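Local coordinates for HD domain protein (Enterococcus faecalis, PDB 4LRL) that probably hydrolyses deoxyribonucleoside triphosphates such as dGTP at an HD-type metal centre, under allosteric control by bound nucleotides, at residues C[48-53]-C[93-98]; C[68-73]-C[320-325]; C[397-402]-C[420-425]. All coordinates share one frame; numbering follows the deposited sequence.

In the fold
Contacts 1 and 2 interlock along the chain: 48-53, 68-73, 93-98 and 320-325 follow in that order, so their segments alternate. Contact 3, made of 397-402 and 420-425, comes after both. Contact 1 sets strand 46-52 against helix 87-108, the helix that carries the metal ligand His90; contact 2 ties the loop between helices 62-65 and 87-108 to the start of helix 322-332. Their centres lie about 23 Å apart. Contact 3 is about 29 Å from contact 1 and about 35 Å from contact 2, centre to centre, across the chain's centre from contact 2. Contact 2 contributes Arg68 to a dGTP pocket and contact 1 lies close to that pocket and to the nickel site, whereas contact 3 lies away from the known sites.

Contact 1. Residues C[48-53]-C[93-98]; sequences IHVQHQ and GVYEIT
Glu96 meets His49 twice, once at the backbone and once at the ring. Its CG stands anti to the backbone N (chi1 179°) and the chain then bends, which presents the carboxylate to the strand: OE2 accepts from His49 N at 2.9 Å along a nearly straight N-H (176°), and OE1 accepts a hydrogen bond from His49 ND1 at 3.0 Å. Both donors come from outside the carboxylate plane, and the imidazole is turned 33° from it. Next along the strand, the Tyr95 hydroxyl donates to His49 O at 2.6 Å, in the carbonyl plane and on a lone pair. Water 1 donates to the same hydroxyl and accepts from Gln51 N. Apolar groups fill in around these bonds. Ile48 CG2 lies at the edge of the Tyr95 ring, 3.7 Å from CD2, while Ile48 CD1 reaches Glu96 CB at 3.5 Å; Val50 CG2 sits obliquely to the ring. Glu96 OE1 also forms salt bridges with Arg99 and Arg100. The ND1 bond helps to set the rotation of the His49 ring, and the two arginines probably keep the buried carboxylate ionised; helix 87-108 is thereby joined to strand 46-52 through polar bonds as well as packing.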
loop_
_atom_site.group_PDB
_atom_site.type_symbol
_atom_site.label_atom_id
_atom_site.label_comp_id
_atom_site.label_asym_id
_atom_site.label_seq_id
_atom_site.Cartn_x
_atom_site.Cartn_y
_atom_site.Cartn_z
ATOM N N ILE C 48 9.257 -11.449 12.856
ATOM C CA ILE C 48 10.532 -12.148 12.926
ATOM C C ILE C 48 10.267 -13.398 13.769
ATOM O O ILE C 48 9.693 -13.299 14.858
ATOM C CB ILE C 48 11.645 -11.284 13.589
ATOM C CG1 ILE C 48 11.742 -9.869 12.970
ATOM C CG2 ILE C 48 13.005 -12.022 13.597
ATOM C CD1 ILE C 48 11.953 -9.791 11.450
ATOM N N HIS C 49 10.659 -14.566 13.257
ATOM C CA HIS C 49 10.391 -15.845 13.931
ATOM C C HIS C 49 11.668 -16.451 14.499
ATOM O O HIS C 49 12.629 -16.687 13.755
ATOM C CB HIS C 49 9.742 -16.850 12.971
ATOM C CG HIS C 49 8.440 -16.390 12.388
ATOM N ND1 HIS C 49 8.367 -15.493 11.345
ATOM C CD2 HIS C 49 7.163 -16.718 12.691
ATOM C CE1 HIS C 49 7.100 -15.283 11.034
ATOM N NE2 HIS C 49 6.350 -16.009 11.841
ATOM N N VAL C 50 11.664 -16.720 15.805
ATOM C CA VAL C 50 12.823 -17.293 16.491
ATOM C C VAL C 50 12.466 -18.619 17.170
ATOM O O VAL C 50 11.582 -18.655 18.039
ATOM C CB VAL C 50 13.409 -16.302 17.529
ATOM C CG1 VAL C 50 14.556 -16.944 18.332
ATOM C CG2 VAL C 50 13.877 -15.018 16.845
ATOM N N GLN C 51 13.151 -19.694 16.754
ATOM C CA GLN C 51 12.975 -21.047 17.321
ATOM C C GLN C 51 14.178 -21.550 18.113
ATOM O O GLN C 51 14.022 -22.380 19.002
ATOM C CB GLN C 51 12.690 -22.087 16.233
ATOM C CG GLN C 51 11.338 -21.987 15.574
ATOM C CD GLN C 51 11.426 -21.312 14.228
ATOM O OE1 GLN C 51 11.675 -21.962 13.209
ATOM N NE2 GLN C 51 11.234 -20.001 14.213
ATOM N N HIS C 52 15.376 -21.083 17.767
ATOM C CA HIS C 52 16.600 -21.567 18.405
ATOM C C HIS C 52 16.961 -20.742 19.632
ATOM O O HIS C 52 16.913 -19.511 19.596
ATOM C CB HIS C 52 17.772 -21.539 17.422
ATOM C CG HIS C 52 17.594 -22.433 16.235
ATOM N ND1 HIS C 52 16.954 -22.025 15.081
ATOM C CD2 HIS C 52 17.978 -23.715 16.021
ATOM C CE1 HIS C 52 16.951 -23.018 14.209
ATOM N NE2 HIS C 52 17.565 -24.055 14.755
ATOM N N GLN C 53 17.337 -21.433 20.706
ATOM C CA GLN C 53 17.867 -20.798 21.913
ATOM C C GLN C 53 19.112 -19.953 21.607
ATOM O O GLN C 53 19.286 -18.872 22.162
ATOM C CB GLN C 53 18.184 -21.866 22.971
ATOM C CG GLN C 53 18.525 -21.325 24.353
ATOM C CD GLN C 53 17.357 -20.587 25.005
ATOM O OE1 GLN C 53 16.350 -21.193 25.374
ATOM N NE2 GLN C 53 17.499 -19.273 25.160
ATOM N N GLY C 93 15.907 -8.320 10.526
ATOM C CA GLY C 93 15.327 -8.471 9.194
ATOM C C GLY C 93 16.142 -9.432 8.343
ATOM O O GLY C 93 15.594 -10.338 7.696
ATOM N N VAL C 94 17.455 -9.231 8.343
ATOM C CA VAL C 94 18.367 -10.056 7.554
ATOM C C VAL C 94 18.294 -11.487 8.051
ATOM O O VAL C 94 18.207 -12.407 7.258
ATOM C CB VAL C 94 19.813 -9.504 7.600
ATOM C CG1 VAL C 94 20.795 -10.403 6.806
ATOM C CG2 VAL C 94 19.824 -8.104 7.056
ATOM N N TYR C 95 18.266 -11.657 9.375
ATOM C CA TYR C 95 18.077 -12.977 9.977
ATOM C C TYR C 95 16.774 -13.615 9.489
ATOM O O TYR C 95 16.752 -14.782 9.106
ATOM C CB TYR C 95 18.091 -12.905 11.512
ATOM C CG TYR C 95 17.306 -14.048 12.141
ATOM C CD1 TYR C 95 17.880 -15.309 12.288
ATOM C CD2 TYR C 95 15.972 -13.879 12.536
ATOM C CE1 TYR C 95 17.159 -16.371 12.834
ATOM C CE2 TYR C 95 15.238 -14.944 13.079
ATOM C CZ TYR C 95 15.847 -16.183 13.228
ATOM O OH TYR C 95 15.157 -17.238 13.766
ATOM N N GLU C 96 15.692 -12.842 9.504
ATOM C CA GLU C 96 14.389 -13.355 9.093
ATOM C C GLU C 96 14.327 -13.819 7.631
ATOM O O GLU C 96 13.804 -14.899 7.349
ATOM C CB GLU C 96 13.270 -12.342 9.380
ATOM C CG GLU C 96 11.874 -12.822 8.941
ATOM C CD GLU C 96 11.381 -14.084 9.663
ATOM O OE1 GLU C 96 10.343 -14.632 9.229
ATOM O OE2 GLU C 96 11.995 -14.523 10.668
ATOM N N ILE C 97 14.843 -12.998 6.720
ATOM C CA ILE C 97 14.866 -13.342 5.296
ATOM C C ILE C 97 15.669 -14.632 5.086
ATOM O O ILE C 97 15.245 -15.514 4.347
ATOM C CB ILE C 97 15.447 -12.190 4.438
ATOM C CG1 ILE C 97 14.537 -10.940 4.522
ATOM C CG2 ILE C 97 15.690 -12.651 2.993
ATOM C CD1 ILE C 97 14.975 -9.765 3.630
ATOM N N THR C 98 16.805 -14.733 5.774
ATOM C CA THR C 98 17.703 -15.886 5.712
ATOM C C THR C 98 16.994 -17.141 6.226
ATOM O O THR C 98 17.138 -18.226 5.651
ATOM C CB THR C 98 18.984 -15.625 6.542
ATOM O OG1 THR C 98 19.680 -14.501 5.997
ATOM C CG2 THR C 98 19.913 -16.807 6.512
HETATM O O HOH W 1 15.559 -19.509 15.288
#

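Contact 2. Residues C[68-73]-C[320-325]; sequences RRIKQL and LDDGVL. With DGT (2'-deoxyguanosine-5'-triphosphate), chain O.
Leu320 opens the segment by placing its carbonyl O 4.0 Å from Ile70 CD1, a loose van der Waals contact at the margin. Asp321 comes next and faces two ways. Its CG sits between the backbone N and the carbonyl carbon (chi1 57°), which lets OD2 turn back to accept from Val324 N at 3.0 Å, the N-cap bond of helix 322-332, while OD1 forms a salt bridge with Arg69 NE at 3.1 Å. That oxygen lies in the guanidinium plane, yet the carboxylate plane stands 79° to it, and OD1 alone makes the bond while OD2 caps the helix. Arg69 NH1 has a further partner, Leu348 O of the second subunit. The CB of Asp321 also rests against Ile70 CG1. Asp322 begins the helix, and its N donates to Arg69 O at 3.1 Å. Its OD1 is gripped from opposite faces of the carboxylate plane: Lys71 N comes at 2.6 Å, on the syn side, and Lys71 NZ at 3.1 Å as a salt bridge. The lysine chain is bent at chi3 and chi4, which curls its amine back to the oxygen that its own backbone N holds; NZ also bonds Tyr141 OH. At Gly323 the link passes through water 2, which accepts from Gly323 N and donates to Arg69 O. On the far side of the loop, Arg68 NH2 donates to dGTP O6 at 3.0 Å. The loop thus runs between the first turn of helix 322-332 and the start of helix 87-108, where Ile70 and Gln72 pack on Arg87; Gln72 also touches helix 206-219, and the second subunit adjoins Arg68 and Arg69.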
loop_
_atom_site.group_PDB
_atom_site.type_symbol
_atom_site.label_atom_id
_atom_site.label_comp_id
_atom_site.label_asym_id
_atom_site.label_seq_id
_atom_site.Cartn_x
_atom_site.Cartn_y
_atom_site.Cartn_z
ATOM N N ARG C 68 20.468 -1.062 18.637
ATOM C CA ARG C 68 19.270 -0.214 18.778
ATOM C C ARG C 68 19.625 1.258 18.814
ATOM O O ARG C 68 18.848 2.101 18.371
ATOM C CB ARG C 68 18.493 -0.544 20.049
ATOM C CG ARG C 68 17.787 -1.880 20.029
ATOM C CD ARG C 68 17.378 -2.233 21.448
ATOM N NE ARG C 68 16.603 -3.464 21.546
ATOM C CZ ARG C 68 15.298 -3.558 21.314
ATOM N NH1 ARG C 68 14.609 -2.491 20.929
ATOM N NH2 ARG C 68 14.686 -4.731 21.452
ATOM N N ARG C 69 20.807 1.554 19.352
ATOM C CA ARG C 69 21.253 2.924 19.572
ATOM C C ARG C 69 22.073 3.480 18.398
ATOM O O ARG C 69 22.767 4.493 18.533
ATOM C CB ARG C 69 22.018 3.007 20.898
ATOM C CG ARG C 69 21.176 2.571 22.094
ATOM C CD ARG C 69 21.838 2.840 23.435
ATOM N NE ARG C 69 23.048 2.049 23.642
ATOM C CZ ARG C 69 23.067 0.784 24.055
ATOM N NH1 ARG C 69 21.938 0.129 24.312
ATOM N NH2 ARG C 69 24.230 0.169 24.208
ATOM N N ILE C 70 21.982 2.819 17.245
ATOM C CA ILE C 70 22.728 3.249 16.068
ATOM C C ILE C 70 21.812 3.248 14.851
ATOM O O ILE C 70 21.248 2.207 14.487
ATOM C CB ILE C 70 23.982 2.363 15.825
ATOM C CG1 ILE C 70 24.941 2.444 17.021
ATOM C CG2 ILE C 70 24.696 2.781 14.549
ATOM C CD1 ILE C 70 26.142 1.502 16.935
ATOM N N LYS C 71 21.648 4.418 14.238
ATOM C CA LYS C 71 20.778 4.560 13.067
ATOM C C LYS C 71 21.352 3.799 11.900
ATOM O O LYS C 71 22.567 3.783 11.703
ATOM C CB LYS C 71 20.592 6.021 12.672
ATOM C CG LYS C 71 19.559 6.788 13.505
ATOM C CD LYS C 71 19.350 8.207 12.950
ATOM C CE LYS C 71 20.542 9.137 13.240
ATOM N NZ LYS C 71 20.970 9.221 14.697
ATOM N N GLN C 72 20.470 3.175 11.131
ATOM C CA GLN C 72 20.868 2.413 9.954
ATOM C C GLN C 72 21.360 3.323 8.823
ATOM O O GLN C 72 22.321 2.993 8.128
ATOM C CB GLN C 72 19.701 1.522 9.479
ATOM C CG GLN C 72 19.884 0.863 8.107
ATOM C CD GLN C 72 20.797 -0.362 8.148
ATOM O OE1 GLN C 72 21.107 -0.884 9.216
ATOM N NE2 GLN C 72 21.224 -0.823 6.981
ATOM N N LEU C 73 20.715 4.470 8.638
ATOM C CA LEU C 73 21.024 5.279 7.456
ATOM C C LEU C 73 21.818 6.547 7.738
ATOM O O LEU C 73 22.059 7.374 6.833
ATOM C CB LEU C 73 19.766 5.572 6.651
ATOM C CG LEU C 73 19.303 4.459 5.716
ATOM C CD1 LEU C 73 18.095 4.961 4.942
ATOM C CD2 LEU C 73 20.426 4.004 4.780
ATOM N N LEU C 320 30.342 3.014 22.111
ATOM C CA LEU C 320 29.963 4.085 21.201
ATOM C C LEU C 320 28.646 3.836 20.478
ATOM O O LEU C 320 28.392 2.725 20.010
ATOM C CB LEU C 320 31.057 4.316 20.169
ATOM C CG LEU C 320 32.365 4.965 20.603
ATOM C CD1 LEU C 320 33.208 5.144 19.362
ATOM C CD2 LEU C 320 32.140 6.306 21.309
ATOM N N ASP C 321 27.826 4.887 20.397
ATOM C CA ASP C 321 26.563 4.888 19.641
ATOM C C ASP C 321 26.214 6.322 19.220
ATOM O O ASP C 321 26.967 7.238 19.526
ATOM C CB ASP C 321 25.435 4.245 20.457
ATOM C CG ASP C 321 25.207 4.925 21.802
ATOM O OD1 ASP C 321 25.041 4.204 22.809
ATOM O OD2 ASP C 321 25.190 6.174 21.858
ATOM N N ASP C 322 25.088 6.525 18.529
ATOM C CA ASP C 322 24.720 7.869 18.045
ATOM C C ASP C 322 24.509 8.887 19.182
ATOM O O ASP C 322 24.845 10.069 19.048
ATOM C CB ASP C 322 23.469 7.821 17.147
ATOM C CG ASP C 322 23.641 6.916 15.925
ATOM O OD1 ASP C 322 22.632 6.652 15.242
ATOM O OD2 ASP C 322 24.768 6.468 15.635
ATOM N N GLY C 323 23.951 8.420 20.294
ATOM C CA GLY C 323 23.670 9.268 21.431
ATOM C C GLY C 323 24.908 9.793 22.136
ATOM O O GLY C 323 24.882 10.876 22.721
ATOM N N VAL C 324 25.987 9.019 22.096
ATOM C CA VAL C 324 27.255 9.463 22.652
ATOM C C VAL C 324 27.745 10.684 21.878
ATOM O O VAL C 324 28.060 11.717 22.478
ATOM C CB VAL C 324 28.323 8.325 22.664
ATOM C CG1 VAL C 324 29.713 8.885 22.947
ATOM C CG2 VAL C 324 27.963 7.259 23.707
ATOM N N LEU C 325 27.764 10.571 20.550
ATOM C CA LEU C 325 28.243 11.650 19.682
ATOM C C LEU C 325 27.433 12.929 19.823
ATOM O O LEU C 325 28.000 14.004 20.028
ATOM C CB LEU C 325 28.289 11.208 18.217
ATOM C CG LEU C 325 29.380 10.203 17.830
ATOM C CD1 LEU C 325 29.348 9.935 16.344
ATOM C CD2 LEU C 325 30.734 10.716 18.207
HETATM P PG DGT O . 10.159 -14.568 28.121
HETATM O O1G DGT O . 10.917 -14.923 29.385
HETATM O O2G DGT O . 10.999 -14.549 26.864
HETATM O O3G DGT O . 8.843 -15.310 27.994
HETATM O O3B DGT O . 9.775 -13.016 28.342
HETATM P PB DGT O . 8.541 -12.334 27.562
HETATM O O1B DGT O . 8.229 -13.133 26.323
HETATM O O2B DGT O . 7.445 -12.062 28.569
HETATM O O3A DGT O . 9.156 -10.891 27.162
HETATM P PA DGT O . 10.432 -10.672 26.204
HETATM O O1A DGT O . 10.925 -11.965 25.632
HETATM O O2A DGT O . 11.413 -9.780 26.921
HETATM O "O5'" DGT O . 9.775 -9.823 25.004
HETATM C "C5'" DGT O . 8.498 -10.180 24.471
HETATM C "C4'" DGT O . 8.157 -9.306 23.270
HETATM O "O4'" DGT O . 9.201 -8.366 23.023
HETATM C "C3'" DGT O . 8.016 -10.146 22.009
HETATM O "O3'" DGT O . 6.783 -9.805 21.352
HETATM C "C2'" DGT O . 9.207 -9.785 21.136
HETATM C "C1'" DGT O . 9.552 -8.391 21.638
HETATM N N9 DGT O . 10.975 -7.994 21.470
HETATM C C8 DGT O . 11.396 -6.966 20.717
HETATM N N7 DGT O . 12.741 -6.825 20.768
HETATM C C5 DGT O . 13.199 -7.787 21.577
HETATM C C6 DGT O . 14.528 -8.205 22.062
HETATM O O6 DGT O . 15.548 -7.580 21.703
HETATM N N1 DGT O . 14.586 -9.257 22.892
HETATM C C2 DGT O . 13.486 -9.935 23.291
HETATM N N2 DGT O . 13.626 -10.986 24.128
HETATM N N3 DGT O . 12.231 -9.600 22.884
HETATM C C4 DGT O . 12.035 -8.556 22.039
HETATM O O HOH W 2 21.885 6.453 20.109
HETATM O O HOH W 3 24.464 5.907 12.811
#

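Contact 3. Residues C[397-402]-C[420-425]; sequences DFYRPN and VELATV
This is a small, partly buried contact in which a loop, 397-402, lies against the junction where strand 419-421 gives way to a short, weakly bonded helical turn, about 422-425. Tyr399 and Glu421 carry it. With chi1 at -173° the tyrosine ring swings out opposite the backbone N, toward the junction, and its hydroxyl donates to Glu421 OE2 at 2.8 Å. The bond comes in on the anti side of the carboxylate, 34° out of its plane, and the ring and carboxylate planes are 59° apart. The same oxygen accepts from Ala423 N at 2.7 Å, from the other face of that plane, so a single carboxylate oxygen is shared by the loop and the helix start. The bend of the Glu421 side chain at chi2 folds it back over its own backbone to make this possible. Tyr399 OH is also bonded to Ile410 N, which ties the hydroxyl to the approach to strand 411-413.

Pro401 supplies the apolar side. Its CD sits 3.6 Å above the centre of the Tyr399 ring, so that this methylene lies over one face of the ring from within the same loop. The Pro401 ring crosses the glutamate side chain at about a right angle, with CG 3.5 Å from Glu421 OE2 and 4.3 Å from Ala423 CB. Leu422 CB comes to 4.1 Å from Tyr399 OH, and its side chain goes on to pack against Val252 and Ile256 of helix 249-267. With Glu421 at the N-cap and its carboxylate accepting from Ala423 N, the arrangement is a side-chain N-cap at a strand-to-helix turn, on an outermost strand, within this chain, of the mixed sheet in the HD-associated region.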
loop_
_atom_site.group_PDB
_atom_site.type_symbol
_atom_site.label_atom_id
_atom_site.label_comp_id
_atom_site.label_asym_id
_atom_site.label_seq_id
_atom_site.Cartn_x
_atom_site.Cartn_y
_atom_site.Cartn_z
ATOM N N ASP C 397 27.620 -0.462 -3.811
ATOM C CA ASP C 397 28.200 -0.921 -5.071
ATOM C C ASP C 397 27.135 -1.179 -6.145
ATOM O O ASP C 397 26.054 -1.696 -5.854
ATOM C CB ASP C 397 29.032 -2.183 -4.833
ATOM C CG ASP C 397 28.192 -3.372 -4.394
ATOM O OD1 ASP C 397 27.411 -3.248 -3.425
ATOM O OD2 ASP C 397 28.315 -4.439 -5.023
ATOM N N PHE C 398 27.450 -0.806 -7.383
ATOM C CA PHE C 398 26.560 -1.043 -8.519
ATOM C C PHE C 398 26.695 -2.470 -9.027
ATOM O O PHE C 398 27.722 -3.118 -8.801
ATOM C CB PHE C 398 26.865 -0.069 -9.655
ATOM C CG PHE C 398 26.368 1.322 -9.408
ATOM C CD1 PHE C 398 25.034 1.648 -9.636
ATOM C CD2 PHE C 398 27.230 2.309 -8.948
ATOM C CE1 PHE C 398 24.565 2.940 -9.412
ATOM C CE2 PHE C 398 26.770 3.606 -8.718
ATOM C CZ PHE C 398 25.435 3.919 -8.951
ATOM N N TYR C 399 25.661 -2.954 -9.713
ATOM C CA TYR C 399 25.726 -4.266 -10.341
ATOM C C TYR C 399 26.593 -4.229 -11.607
ATOM O O TYR C 399 26.197 -3.660 -12.620
ATOM C CB TYR C 399 24.321 -4.821 -10.632
ATOM C CG TYR C 399 24.347 -6.247 -11.128
ATOM C CD1 TYR C 399 24.980 -7.246 -10.385
ATOM C CD2 TYR C 399 23.759 -6.602 -12.343
ATOM C CE1 TYR C 399 25.034 -8.569 -10.840
ATOM C CE2 TYR C 399 23.796 -7.923 -12.805
ATOM C CZ TYR C 399 24.442 -8.902 -12.047
ATOM O OH TYR C 399 24.502 -10.210 -12.483
ATOM N N ARG C 400 27.786 -4.815 -11.523
ATOM C CA ARG C 400 28.691 -4.923 -12.672
ATOM C C ARG C 400 29.218 -6.353 -12.802
ATOM O O ARG C 400 30.312 -6.660 -12.324
ATOM C CB ARG C 400 29.858 -3.937 -12.565
ATOM C CG ARG C 400 30.617 -3.784 -13.878
ATOM C CD ARG C 400 32.055 -3.316 -13.697
ATOM N NE ARG C 400 32.121 -2.014 -13.039
ATOM C CZ ARG C 400 33.102 -1.135 -13.203
ATOM N NH1 ARG C 400 33.057 0.019 -12.553
ATOM N NH2 ARG C 400 34.120 -1.395 -14.017
ATOM N N PRO C 401 28.435 -7.238 -13.446
ATOM C CA PRO C 401 28.822 -8.640 -13.551
ATOM C C PRO C 401 30.095 -8.849 -14.368
ATOM O O PRO C 401 30.181 -8.417 -15.519
ATOM C CB PRO C 401 27.618 -9.293 -14.240
ATOM C CG PRO C 401 26.898 -8.177 -14.908
ATOM C CD PRO C 401 27.103 -6.991 -14.026
ATOM N N ASN C 402 31.080 -9.488 -13.748
ATOM C CA ASN C 402 32.295 -9.870 -14.441
ATOM C C ASN C 402 32.224 -11.333 -14.844
ATOM O O ASN C 402 32.192 -12.223 -13.991
ATOM C CB ASN C 402 33.524 -9.606 -13.582
ATOM C CG ASN C 402 34.786 -9.541 -14.396
ATOM O OD1 ASN C 402 35.208 -10.529 -14.999
ATOM N ND2 ASN C 402 35.405 -8.372 -14.419
ATOM N N VAL C 420 22.831 -18.885 -16.381
ATOM C CA VAL C 420 22.924 -17.790 -17.309
ATOM C C VAL C 420 22.854 -16.508 -16.496
ATOM O O VAL C 420 21.940 -16.323 -15.681
ATOM C CB VAL C 420 21.825 -17.928 -18.405
ATOM C CG1 VAL C 420 21.202 -16.608 -18.774
ATOM C CG2 VAL C 420 22.406 -18.639 -19.637
ATOM N N GLU C 421 23.849 -15.649 -16.700
ATOM C CA GLU C 421 23.973 -14.385 -15.977
ATOM C C GLU C 421 22.842 -13.423 -16.344
ATOM O O GLU C 421 22.443 -13.344 -17.502
ATOM C CB GLU C 421 25.354 -13.767 -16.256
ATOM C CG GLU C 421 25.714 -12.568 -15.390
ATOM C CD GLU C 421 25.202 -11.255 -15.952
ATOM O OE1 GLU C 421 25.635 -10.866 -17.055
ATOM O OE2 GLU C 421 24.381 -10.601 -15.282
ATOM N N LEU C 422 22.341 -12.691 -15.347
ATOM C CA LEU C 422 21.148 -11.863 -15.471
ATOM C C LEU C 422 21.135 -10.846 -16.623
ATOM O O LEU C 422 20.203 -10.834 -17.426
ATOM C CB LEU C 422 20.864 -11.161 -14.143
ATOM C CG LEU C 422 19.694 -10.173 -14.123
ATOM C CD1 LEU C 422 18.356 -10.871 -14.357
ATOM C CD2 LEU C 422 19.674 -9.389 -12.830
ATOM N N ALA C 423 22.148 -9.982 -16.678
ATOM C CA ALA C 423 22.242 -8.929 -17.695
ATOM C C ALA C 423 22.198 -9.499 -19.114
ATOM O O ALA C 423 21.616 -8.900 -20.021
ATOM C CB ALA C 423 23.515 -8.102 -17.489
ATOM N N THR C 424 22.821 -10.660 -19.281
ATOM C CA THR C 424 22.821 -11.427 -20.528
ATOM C C THR C 424 21.419 -11.610 -21.139
ATOM O O THR C 424 21.245 -11.447 -22.345
ATOM C CB THR C 424 23.520 -12.783 -20.289
ATOM O OG1 THR C 424 24.927 -12.622 -20.494
ATOM C CG2 THR C 424 22.989 -13.886 -21.193
ATOM N N VAL C 425 20.426 -11.920 -20.317
ATOM C CA VAL C 425 19.084 -12.155 -20.841
ATOM C C VAL C 425 18.085 -11.064 -20.476
ATOM O O VAL C 425 16.893 -11.221 -20.721
ATOM C CB VAL C 425 18.521 -13.543 -20.439
ATOM C CG1 VAL C 425 19.267 -14.668 -21.182
ATOM C CG2 VAL C 425 18.594 -13.738 -18.941
#